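Leukotriene A-4 hydrolase (Saccharomyces cerevisiae, PDB 2XQ0) cleaves di- and tripeptides as a zinc-dependent aminopeptidase of the M1 family and, in vitro, also hydrolyses epoxides such as leukotriene A4 weakly. Local coordinates at residues A[15-18]-A[24-27]; A[415-420]-A[424-429]; A[531-536]-A[564-569]. All coordinates share one frame; numbering follows the deposited sequence.

Contacts 1 and 2 are neighbours, their centres about 17 Å apart, and they touch directly: the backbone N of Glu16 probably donates a hydrogen bond to OD2 of Asp427. Contact 3 lies on the far side of the molecule, about 34 Å from contact 1 and 32 Å from contact 2 at the nearest atoms, in the C-terminal helical region. All three are partly buried; contact 1 has exposed Tyr17 and Lys26, contact 2 exposed Lys424, while no touching residue of contact 3 is fully exposed. Residues 15-18 and 24-27, in the loop before strand 28-40, are joined by hydrogen bonds and two waters. The packing of 415-420 on 424-429 is mainly apolar, while 531-536 meets helix 557-569 through an edge-to-face aromatic pair.

Contact 1: A[15-18]-A[24-27]; sequences PEYD and NYKD
The phenol oxygen of Tyr25 is held from two directions: the backbone N of Asp18 donates to OH over 2.9 Å in an almost straight bond (173°), and water 1 sits 2.7 Å from the same OH, at the edge of the ring and in its plane. The setting is the loop between helix 4-9 and strand 28-40, folded back on itself just ahead of the long first strand of the N-terminal domain; residues 25-27 make a short 3-10 turn. The same water donates to the carbonyl O of Glu16 and accepts from NZ of Lys26, tying both segments together around one solvent site. NZ makes a second bond, 3.2 Å to the carbonyl O of Pro15, coming in 25° out of the carbonyl plane. CG of Lys26 lies 3.5 Å from Tyr17 CE1, and the bend at chi2 carries the rest of the chain past the ring, CE near CD1, and on to Pro15.

The two tyrosines run past each other in opposite directions, with their planes inclined at 38°. OH of Tyr25 hangs 3.7 Å above one face of Tyr17, offset toward the rim, while Tyr25 CE2 lies 3.8 Å from Tyr17 CZ. A phenylalanine in place of Tyr25 would probably leave the N-H of Asp18 without its acceptor and water 1 with one partner fewer. The carboxylate of Asp18 bonds to Thr160 and to the N of Ser20, and that of Glu16 to His319. At the other end of Tyr17, water 2 lies at the ring edge, donating to OH over 2.9 Å and accepting from the backbone N of Lys26.

Contact 2: A[415-420]-A[424-429]; sequences RHYFKK and KSLDTF
The ring of Tyr417 meets CD1 of Leu426 obliquely, 3.9 Å from its CE1, takes CE2 of Phe418 at its edge, in plane, and stacks with the ring of Trp326. Phe418 in turn has CD2 of Tyr417 over the centre of one face, 3.6 Å above the plane. At the hydroxyl end both methyls of Leu426 close on the phenol oxygen, CD2 lying 3.8 Å from Tyr417 OH.

A chi1 of 174° swings the Tyr417 ring away from its own backbone N and out from the helix toward the strand, where the side chain of Leu426 crosses it at a slant. Nearer the turn between the segments, CD of Lys424 passes 4.1 Å from the carbonyl O of Lys420, a loose contact; the ammonium of Lys420 is hydrogen-bonded to OG1 of Thr434.

This is a helix-turn-strand junction in the M1 peptidase domain, and the side chain of Tyr417 is about 11 Å from those of the zinc ligands His305 and Glu324. Strand 424-426 pairs in parallel with strand 312-314, whose Val312 touches both Tyr417 and Leu426. Leu322 of helix 321-339 also meets the two side chains, and helix 428-438 leads on from the strand.

Contact 3: A[531-536]-A[564-569]; sequences FDWAKF and FKFQIF
Residues 533-535 form a 3-10 turn just ahead of helix 537-546, and the CA of Trp533 comes within 6.5 Å of that of Phe569, in the last turn of helix 557-569. Trp533 and Phe566 make the main contact, a T-shaped pair: the edge of the phenylalanine points at the face of the indole, with the planes at 70° and the centroid of the five-membered ring 5.0 Å from that of Phe566. CE1 of Phe566 stands 3.6 Å above the indole plane, over its centre, and lies 3.7 Å from Trp533 CD2. Phe566 extends its ring from the helix toward the turn because chi1, at 173°, sets CG opposite the backbone N. Closer to the backbone, CB of Trp533 lies 4.1 Å from the carbonyl O of Phe569.

NE1 of the indole also gives a hydrogen bond to the carbonyl O of Leu518. Within the C-terminal helical domain, the pair thus joins the turn before helix 537-546 to helix 557-569. Helix 537-546 borders both rings, with Ala539 against Trp533 and Ser540 and Leu544 against Phe566, while Leu598 of helix 589-600 touches Phe569.

Contact 1: A[15-18]-A[24-27]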
loop_
_atom_site.group_PDB
_atom_site.type_symbol
_atom_site.label_atom_id
_atom_site.label_comp_id
_atom_site.label_asym_id
_atom_site.label_seq_id
_atom_site.Cartn_x
_atom_site.Cartn_y
_atom_site.Cartn_z
ATOM N N PRO A 15 -23.022 -5.631 -7.158
ATOM C CA PRO A 15 -22.203 -4.971 -6.140
ATOM C C PRO A 15 -22.758 -3.616 -5.735
ATOM O O PRO A 15 -23.327 -2.899 -6.553
ATOM C CB PRO A 15 -20.854 -4.763 -6.848
ATOM C CG PRO A 15 -20.868 -5.672 -8.002
ATOM C CD PRO A 15 -22.292 -5.768 -8.426
ATOM N N GLU A 16 -22.550 -3.270 -4.472
ATOM C CA GLU A 16 -23.019 -2.026 -3.900
ATOM C C GLU A 16 -22.460 -0.837 -4.666
ATOM O O GLU A 16 -21.289 -0.832 -5.068
ATOM C CB GLU A 16 -22.562 -1.953 -2.447
ATOM C CG GLU A 16 -22.983 -0.697 -1.722
ATOM C CD GLU A 16 -22.540 -0.717 -0.273
ATOM O OE1 GLU A 16 -23.386 -1.008 0.597
ATOM O OE2 GLU A 16 -21.352 -0.449 -0.009
ATOM N N TYR A 17 -23.295 0.176 -4.844
ATOM C CA TYR A 17 -22.912 1.360 -5.601
ATOM C C TYR A 17 -21.710 2.090 -4.997
ATOM O O TYR A 17 -21.641 2.284 -3.787
ATOM C CB TYR A 17 -24.123 2.316 -5.727
ATOM C CG TYR A 17 -23.932 3.320 -6.843
ATOM C CD1 TYR A 17 -24.372 3.040 -8.123
ATOM C CD2 TYR A 17 -23.280 4.522 -6.622
ATOM C CE1 TYR A 17 -24.203 3.936 -9.152
ATOM C CE2 TYR A 17 -23.088 5.438 -7.660
ATOM C CZ TYR A 17 -23.552 5.130 -8.923
ATOM O OH TYR A 17 -23.378 6.001 -9.975
ATOM N N ASP A 18 -20.761 2.489 -5.851
ATOM C CA ASP A 18 -19.582 3.234 -5.436
ATOM C C ASP A 18 -19.846 4.747 -5.395
ATOM O O ASP A 18 -19.897 5.398 -6.438
ATOM C CB ASP A 18 -18.442 2.947 -6.431
ATOM C CG ASP A 18 -17.162 3.644 -6.079
ATOM O OD1 ASP A 18 -17.145 4.430 -5.101
ATOM O OD2 ASP A 18 -16.158 3.381 -6.785
ATOM N N ASN A 24 -21.177 7.737 -14.611
ATOM C CA ASN A 24 -22.387 6.915 -14.623
ATOM C C ASN A 24 -22.061 5.521 -15.121
ATOM O O ASN A 24 -22.569 5.053 -16.140
ATOM C CB ASN A 24 -23.562 7.572 -15.364
ATOM C CG ASN A 24 -23.233 7.991 -16.795
ATOM O OD1 ASN A 24 -22.095 7.908 -17.262
ATOM N ND2 ASN A 24 -24.255 8.468 -17.493
ATOM N N TYR A 25 -21.202 4.859 -14.364
ATOM C CA TYR A 25 -20.612 3.609 -14.804
ATOM C C TYR A 25 -21.602 2.453 -14.885
ATOM O O TYR A 25 -21.393 1.513 -15.654
ATOM C CB TYR A 25 -19.449 3.228 -13.894
ATOM C CG TYR A 25 -19.857 2.818 -12.497
ATOM C CD1 TYR A 25 -19.989 1.473 -12.159
ATOM C CD2 TYR A 25 -20.127 3.771 -11.518
ATOM C CE1 TYR A 25 -20.345 1.086 -10.871
ATOM C CE2 TYR A 25 -20.495 3.394 -10.235
ATOM C CZ TYR A 25 -20.582 2.048 -9.916
ATOM O OH TYR A 25 -20.926 1.672 -8.642
ATOM N N LYS A 26 -22.668 2.493 -14.100
ATOM C CA LYS A 26 -23.658 1.415 -14.176
ATOM C C LYS A 26 -24.351 1.395 -15.546
ATOM O O LYS A 26 -25.042 0.433 -15.884
ATOM C CB LYS A 26 -24.724 1.561 -13.087
ATOM C CG LYS A 26 -24.238 1.441 -11.656
ATOM C CD LYS A 26 -23.775 0.032 -11.320
ATOM C CE LYS A 26 -23.757 -0.195 -9.803
ATOM N NZ LYS A 26 -23.203 -1.537 -9.432
ATOM N N ASP A 27 -24.181 2.459 -16.328
ATOM C CA ASP A 27 -24.935 2.620 -17.571
ATOM C C ASP A 27 -24.181 2.126 -18.793
ATOM O O ASP A 27 -24.714 2.134 -19.900
ATOM C CB ASP A 27 -25.294 4.089 -17.793
ATOM C CG ASP A 27 -26.307 4.603 -16.789
ATOM O OD1 ASP A 27 -26.949 3.777 -16.120
ATOM O OD2 ASP A 27 -26.459 5.838 -16.671
HETATM O O HOH W 1 -20.719 -0.942 -7.831
HETATM O O HOH W 2 -23.851 4.844 -12.641
#

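Contact 2: A[415-420]-A[424-429]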
loop_
_atom_site.group_PDB
_atom_site.type_symbol
_atom_site.label_atom_id
_atom_site.label_comp_id
_atom_site.label_asym_id
_atom_site.label_seq_id
_atom_site.Cartn_x
_atom_site.Cartn_y
_atom_site.Cartn_z
ATOM N N ARG A 415 -9.551 -21.030 -2.816
ATOM C CA ARG A 415 -9.493 -21.291 -4.247
ATOM C C ARG A 415 -10.840 -21.042 -4.918
ATOM O O ARG A 415 -10.894 -20.537 -6.036
ATOM C CB ARG A 415 -9.060 -22.731 -4.506
ATOM C CG ARG A 415 -7.569 -22.930 -4.353
ATOM C CD ARG A 415 -7.252 -24.329 -3.877
ATOM N NE ARG A 415 -5.962 -24.343 -3.203
ATOM C CZ ARG A 415 -5.539 -25.329 -2.428
ATOM N NH1 ARG A 415 -4.343 -25.248 -1.859
ATOM N NH2 ARG A 415 -6.310 -26.390 -2.229
ATOM N N HIS A 416 -11.924 -21.421 -4.245
ATOM C CA HIS A 416 -13.255 -21.290 -4.829
ATOM C C HIS A 416 -13.577 -19.816 -4.994
ATOM O O HIS A 416 -14.022 -19.372 -6.062
ATOM C CB HIS A 416 -14.295 -21.952 -3.923
ATOM C CG HIS A 416 -15.696 -21.814 -4.418
ATOM N ND1 HIS A 416 -16.571 -20.873 -3.924
ATOM C CD2 HIS A 416 -16.373 -22.491 -5.375
ATOM C CE1 HIS A 416 -17.730 -20.980 -4.548
ATOM N NE2 HIS A 416 -17.635 -21.952 -5.434
ATOM N N TYR A 417 -13.344 -19.071 -3.918
ATOM C CA TYR A 417 -13.552 -17.631 -3.881
ATOM C C TYR A 417 -12.814 -16.914 -5.009
ATOM O O TYR A 417 -13.439 -16.197 -5.784
ATOM C CB TYR A 417 -13.133 -17.085 -2.507
ATOM C CG TYR A 417 -13.150 -15.572 -2.369
ATOM C CD1 TYR A 417 -14.347 -14.875 -2.231
ATOM C CD2 TYR A 417 -11.967 -14.846 -2.348
ATOM C CE1 TYR A 417 -14.365 -13.487 -2.092
ATOM C CE2 TYR A 417 -11.972 -13.452 -2.223
ATOM C CZ TYR A 417 -13.185 -12.781 -2.092
ATOM O OH TYR A 417 -13.219 -11.398 -1.953
ATOM N N PHE A 418 -11.497 -17.101 -5.119
ATOM C CA PHE A 418 -10.740 -16.362 -6.133
ATOM C C PHE A 418 -11.082 -16.811 -7.558
ATOM O O PHE A 418 -10.990 -16.023 -8.495
ATOM C CB PHE A 418 -9.222 -16.359 -5.847
ATOM C CG PHE A 418 -8.854 -15.530 -4.647
ATOM C CD1 PHE A 418 -8.824 -14.151 -4.737
ATOM C CD2 PHE A 418 -8.619 -16.120 -3.420
ATOM C CE1 PHE A 418 -8.536 -13.374 -3.629
ATOM C CE2 PHE A 418 -8.310 -15.354 -2.311
ATOM C CZ PHE A 418 -8.268 -13.979 -2.416
ATOM N N LYS A 419 -11.519 -18.057 -7.716
ATOM C CA LYS A 419 -11.990 -18.502 -9.027
ATOM C C LYS A 419 -13.347 -17.891 -9.389
ATOM O O LYS A 419 -13.554 -17.456 -10.519
ATOM C CB LYS A 419 -12.068 -20.033 -9.101
ATOM C CG LYS A 419 -10.811 -20.691 -9.665
ATOM C CD LYS A 419 -10.501 -20.182 -11.071
ATOM C CE LYS A 419 -9.158 -20.687 -11.575
ATOM N NZ LYS A 419 -8.876 -20.166 -12.939
ATOM N N LYS A 420 -14.271 -17.869 -8.433
ATOM C CA LYS A 420 -15.621 -17.365 -8.677
ATOM C C LYS A 420 -15.594 -15.910 -9.140
ATOM O O LYS A 420 -16.265 -15.525 -10.101
ATOM C CB LYS A 420 -16.470 -17.493 -7.403
ATOM C CG LYS A 420 -17.878 -16.955 -7.516
ATOM C CD LYS A 420 -18.663 -17.179 -6.225
ATOM C CE LYS A 420 -20.110 -16.712 -6.362
ATOM N NZ LYS A 420 -20.797 -16.569 -5.042
ATOM N N LYS A 424 -13.572 -9.901 -11.746
ATOM C CA LYS A 424 -14.795 -9.202 -11.390
ATOM C C LYS A 424 -14.562 -8.384 -10.129
ATOM O O LYS A 424 -13.469 -8.408 -9.550
ATOM C CB LYS A 424 -15.942 -10.198 -11.177
ATOM C CG LYS A 424 -16.283 -11.033 -12.420
ATOM C CD LYS A 424 -17.272 -12.128 -12.086
ATOM C CE LYS A 424 -17.656 -12.908 -13.325
ATOM N NZ LYS A 424 -18.914 -13.689 -13.126
ATOM N N SER A 425 -15.583 -7.644 -9.725
ATOM C CA SER A 425 -15.523 -6.834 -8.512
ATOM C C SER A 425 -16.657 -7.251 -7.598
ATOM O O SER A 425 -17.662 -7.794 -8.064
ATOM C CB SER A 425 -15.643 -5.354 -8.872
ATOM O OG SER A 425 -14.561 -4.962 -9.720
ATOM N N LEU A 426 -16.518 -7.018 -6.297
ATOM C CA LEU A 426 -17.573 -7.470 -5.385
ATOM C C LEU A 426 -17.629 -6.705 -4.078
ATOM O O LEU A 426 -16.716 -5.930 -3.754
ATOM C CB LEU A 426 -17.421 -8.958 -5.074
ATOM C CG LEU A 426 -16.493 -9.262 -3.892
ATOM C CD1 LEU A 426 -16.708 -10.672 -3.411
ATOM C CD2 LEU A 426 -15.036 -9.054 -4.285
ATOM N N ASP A 427 -18.723 -6.914 -3.345
ATOM C CA ASP A 427 -18.886 -6.314 -2.032
ATOM C C ASP A 427 -18.834 -7.389 -0.932
ATOM O O ASP A 427 -18.742 -8.582 -1.207
ATOM C CB ASP A 427 -20.143 -5.411 -1.964
ATOM C CG ASP A 427 -21.439 -6.180 -2.155
ATOM O OD1 ASP A 427 -21.473 -7.361 -1.785
ATOM O OD2 ASP A 427 -22.437 -5.601 -2.658
ATOM N N THR A 428 -18.829 -6.955 0.317
ATOM C CA THR A 428 -18.719 -7.864 1.438
ATOM C C THR A 428 -19.871 -8.867 1.450
ATOM O O THR A 428 -19.707 -10.019 1.839
ATOM C CB THR A 428 -18.802 -7.057 2.724
ATOM O OG1 THR A 428 -17.711 -6.132 2.759
ATOM C CG2 THR A 428 -18.759 -7.961 3.931
ATOM N N PHE A 429 -21.047 -8.414 1.030
ATOM C CA PHE A 429 -22.231 -9.253 1.097
ATOM C C PHE A 429 -22.083 -10.439 0.164
ATOM O O PHE A 429 -22.470 -11.555 0.512
ATOM C CB PHE A 429 -23.485 -8.429 0.793
ATOM C CG PHE A 429 -23.581 -7.181 1.617
ATOM C CD1 PHE A 429 -23.879 -7.259 2.968
ATOM C CD2 PHE A 429 -23.318 -5.941 1.061
ATOM C CE1 PHE A 429 -23.938 -6.124 3.742
ATOM C CE2 PHE A 429 -23.380 -4.788 1.831
ATOM C CZ PHE A 429 -23.692 -4.881 3.170
#

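Contact 3: A[531-536]-A[564-569]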
loop_
_atom_site.group_PDB
_atom_site.type_symbol
_atom_site.label_atom_id
_atom_site.label_comp_id
_atom_site.label_asym_id
_atom_site.label_seq_id
_atom_site.Cartn_x
_atom_site.Cartn_y
_atom_site.Cartn_z
ATOM N N PHE A 531 8.370 6.356 32.819
ATOM C CA PHE A 531 9.599 7.114 33.065
ATOM C C PHE A 531 10.320 7.273 31.736
ATOM O O PHE A 531 9.973 6.618 30.757
ATOM C CB PHE A 531 10.490 6.391 34.079
ATOM C CG PHE A 531 11.051 5.094 33.572
ATOM C CD1 PHE A 531 12.350 5.021 33.087
ATOM C CD2 PHE A 531 10.278 3.946 33.571
ATOM C CE1 PHE A 531 12.864 3.824 32.614
ATOM C CE2 PHE A 531 10.787 2.752 33.102
ATOM C CZ PHE A 531 12.081 2.694 32.624
ATOM N N ASP A 532 11.318 8.138 31.678
ATOM C CA ASP A 532 12.011 8.313 30.408
ATOM C C ASP A 532 13.467 7.876 30.431
ATOM O O ASP A 532 14.152 7.942 31.457
ATOM C CB ASP A 532 11.863 9.739 29.855
ATOM C CG ASP A 532 12.361 10.796 30.818
ATOM O OD1 ASP A 532 12.700 11.900 30.353
ATOM O OD2 ASP A 532 12.420 10.522 32.035
ATOM N N TRP A 533 13.900 7.386 29.277
ATOM C CA TRP A 533 15.288 7.052 29.014
ATOM C C TRP A 533 16.196 8.278 29.042
ATOM O O TRP A 533 17.420 8.146 29.153
ATOM C CB TRP A 533 15.393 6.390 27.637
ATOM C CG TRP A 533 15.001 4.960 27.646
ATOM C CD1 TRP A 533 13.804 4.428 27.255
ATOM C CD2 TRP A 533 15.812 3.865 28.067
ATOM N NE1 TRP A 533 13.826 3.059 27.401
ATOM C CE2 TRP A 533 15.047 2.690 27.907
ATOM C CE3 TRP A 533 17.116 3.761 28.567
ATOM C CZ2 TRP A 533 15.543 1.429 28.231
ATOM C CZ3 TRP A 533 17.605 2.508 28.884
ATOM C CH2 TRP A 533 16.822 1.358 28.715
ATOM N N ALA A 534 15.610 9.471 28.927
ATOM C CA ALA A 534 16.421 10.675 28.936
ATOM C C ALA A 534 17.268 10.765 30.201
ATOM O O ALA A 534 18.345 11.361 30.189
ATOM C CB ALA A 534 15.550 11.921 28.778
ATOM N N LYS A 535 16.797 10.148 31.284
ATOM C CA LYS A 535 17.437 10.306 32.587
ATOM C C LYS A 535 18.437 9.190 32.891
ATOM O O LYS A 535 18.995 9.122 33.988
ATOM C CB LYS A 535 16.382 10.421 33.691
ATOM C CG LYS A 535 15.299 9.350 33.643
ATOM C CD LYS A 535 14.276 9.523 34.763
ATOM C CE LYS A 535 13.299 8.350 34.806
ATOM N NZ LYS A 535 12.323 8.455 35.927
ATOM N N PHE A 536 18.678 8.331 31.907
ATOM C CA PHE A 536 19.665 7.267 32.054
ATOM C C PHE A 536 20.634 7.229 30.883
ATOM O O PHE A 536 20.869 6.161 30.316
ATOM C CB PHE A 536 18.967 5.912 32.184
ATOM C CG PHE A 536 17.962 5.860 33.300
ATOM C CD1 PHE A 536 16.603 5.922 33.031
ATOM C CD2 PHE A 536 18.378 5.774 34.621
ATOM C CE1 PHE A 536 15.674 5.887 34.055
ATOM C CE2 PHE A 536 17.455 5.731 35.655
ATOM C CZ PHE A 536 16.099 5.790 35.370
ATOM N N PHE A 564 17.008 5.692 15.532
ATOM C CA PHE A 564 16.833 7.133 15.670
ATOM C C PHE A 564 15.757 7.465 16.704
ATOM O O PHE A 564 15.952 8.340 17.555
ATOM C CB PHE A 564 16.524 7.772 14.321
ATOM C CG PHE A 564 17.746 8.094 13.518
ATOM C CD1 PHE A 564 18.705 8.961 14.018
ATOM C CD2 PHE A 564 17.934 7.551 12.264
ATOM C CE1 PHE A 564 19.833 9.269 13.281
ATOM C CE2 PHE A 564 19.064 7.866 11.519
ATOM C CZ PHE A 564 20.007 8.719 12.026
ATOM N N LYS A 565 14.639 6.744 16.646
ATOM C CA LYS A 565 13.530 6.984 17.561
ATOM C C LYS A 565 13.921 6.685 19.012
ATOM O O LYS A 565 13.604 7.455 19.924
ATOM C CB LYS A 565 12.308 6.165 17.147
ATOM C CG LYS A 565 11.069 6.428 17.984
ATOM C CD LYS A 565 9.975 5.432 17.634
ATOM C CE LYS A 565 8.688 5.743 18.358
ATOM N NZ LYS A 565 7.644 4.703 18.129
ATOM N N PHE A 566 14.619 5.577 19.240
ATOM C CA PHE A 566 15.101 5.317 20.595
ATOM C C PHE A 566 15.998 6.455 21.051
ATOM O O PHE A 566 15.923 6.892 22.199
ATOM C CB PHE A 566 15.874 4.017 20.703
ATOM C CG PHE A 566 16.511 3.817 22.050
ATOM C CD1 PHE A 566 15.734 3.473 23.153
ATOM C CD2 PHE A 566 17.878 3.985 22.220
ATOM C CE1 PHE A 566 16.318 3.283 24.405
ATOM C CE2 PHE A 566 18.469 3.796 23.471
ATOM C CZ PHE A 566 17.684 3.447 24.562
ATOM N N GLN A 567 16.852 6.925 20.143
ATOM C CA GLN A 567 17.762 8.017 20.445
ATOM C C GLN A 567 16.988 9.261 20.856
ATOM O O GLN A 567 17.411 9.992 21.759
ATOM C CB GLN A 567 18.675 8.310 19.251
ATOM C CG GLN A 567 19.837 7.334 19.119
ATOM C CD GLN A 567 20.664 7.573 17.872
ATOM O OE1 GLN A 567 20.404 8.502 17.108
ATOM N NE2 GLN A 567 21.666 6.729 17.656
ATOM N N ILE A 568 15.849 9.490 20.208
ATOM C CA ILE A 568 15.017 10.656 20.506
ATOM C C ILE A 568 14.295 10.492 21.845
ATOM O O ILE A 568 14.294 11.398 22.677
ATOM C CB ILE A 568 13.979 10.919 19.391
ATOM C CG1 ILE A 568 14.680 11.244 18.066
ATOM C CG2 ILE A 568 13.038 12.045 19.790
ATOM C CD1 ILE A 568 15.711 12.347 18.176
ATOM N N PHE A 569 13.682 9.330 22.036
ATOM C CA PHE A 569 13.005 8.998 23.288
ATOM C C PHE A 569 13.959 9.110 24.479
ATOM O O PHE A 569 13.537 9.375 25.608
ATOM C CB PHE A 569 12.399 7.590 23.206
ATOM C CG PHE A 569 10.941 7.576 22.839
ATOM C CD1 PHE A 569 10.538 7.804 21.528
ATOM C CD2 PHE A 569 9.970 7.339 23.804
ATOM C CE1 PHE A 569 9.194 7.792 21.188
ATOM C CE2 PHE A 569 8.624 7.327 23.470
ATOM C CZ PHE A 569 8.234 7.557 22.163
#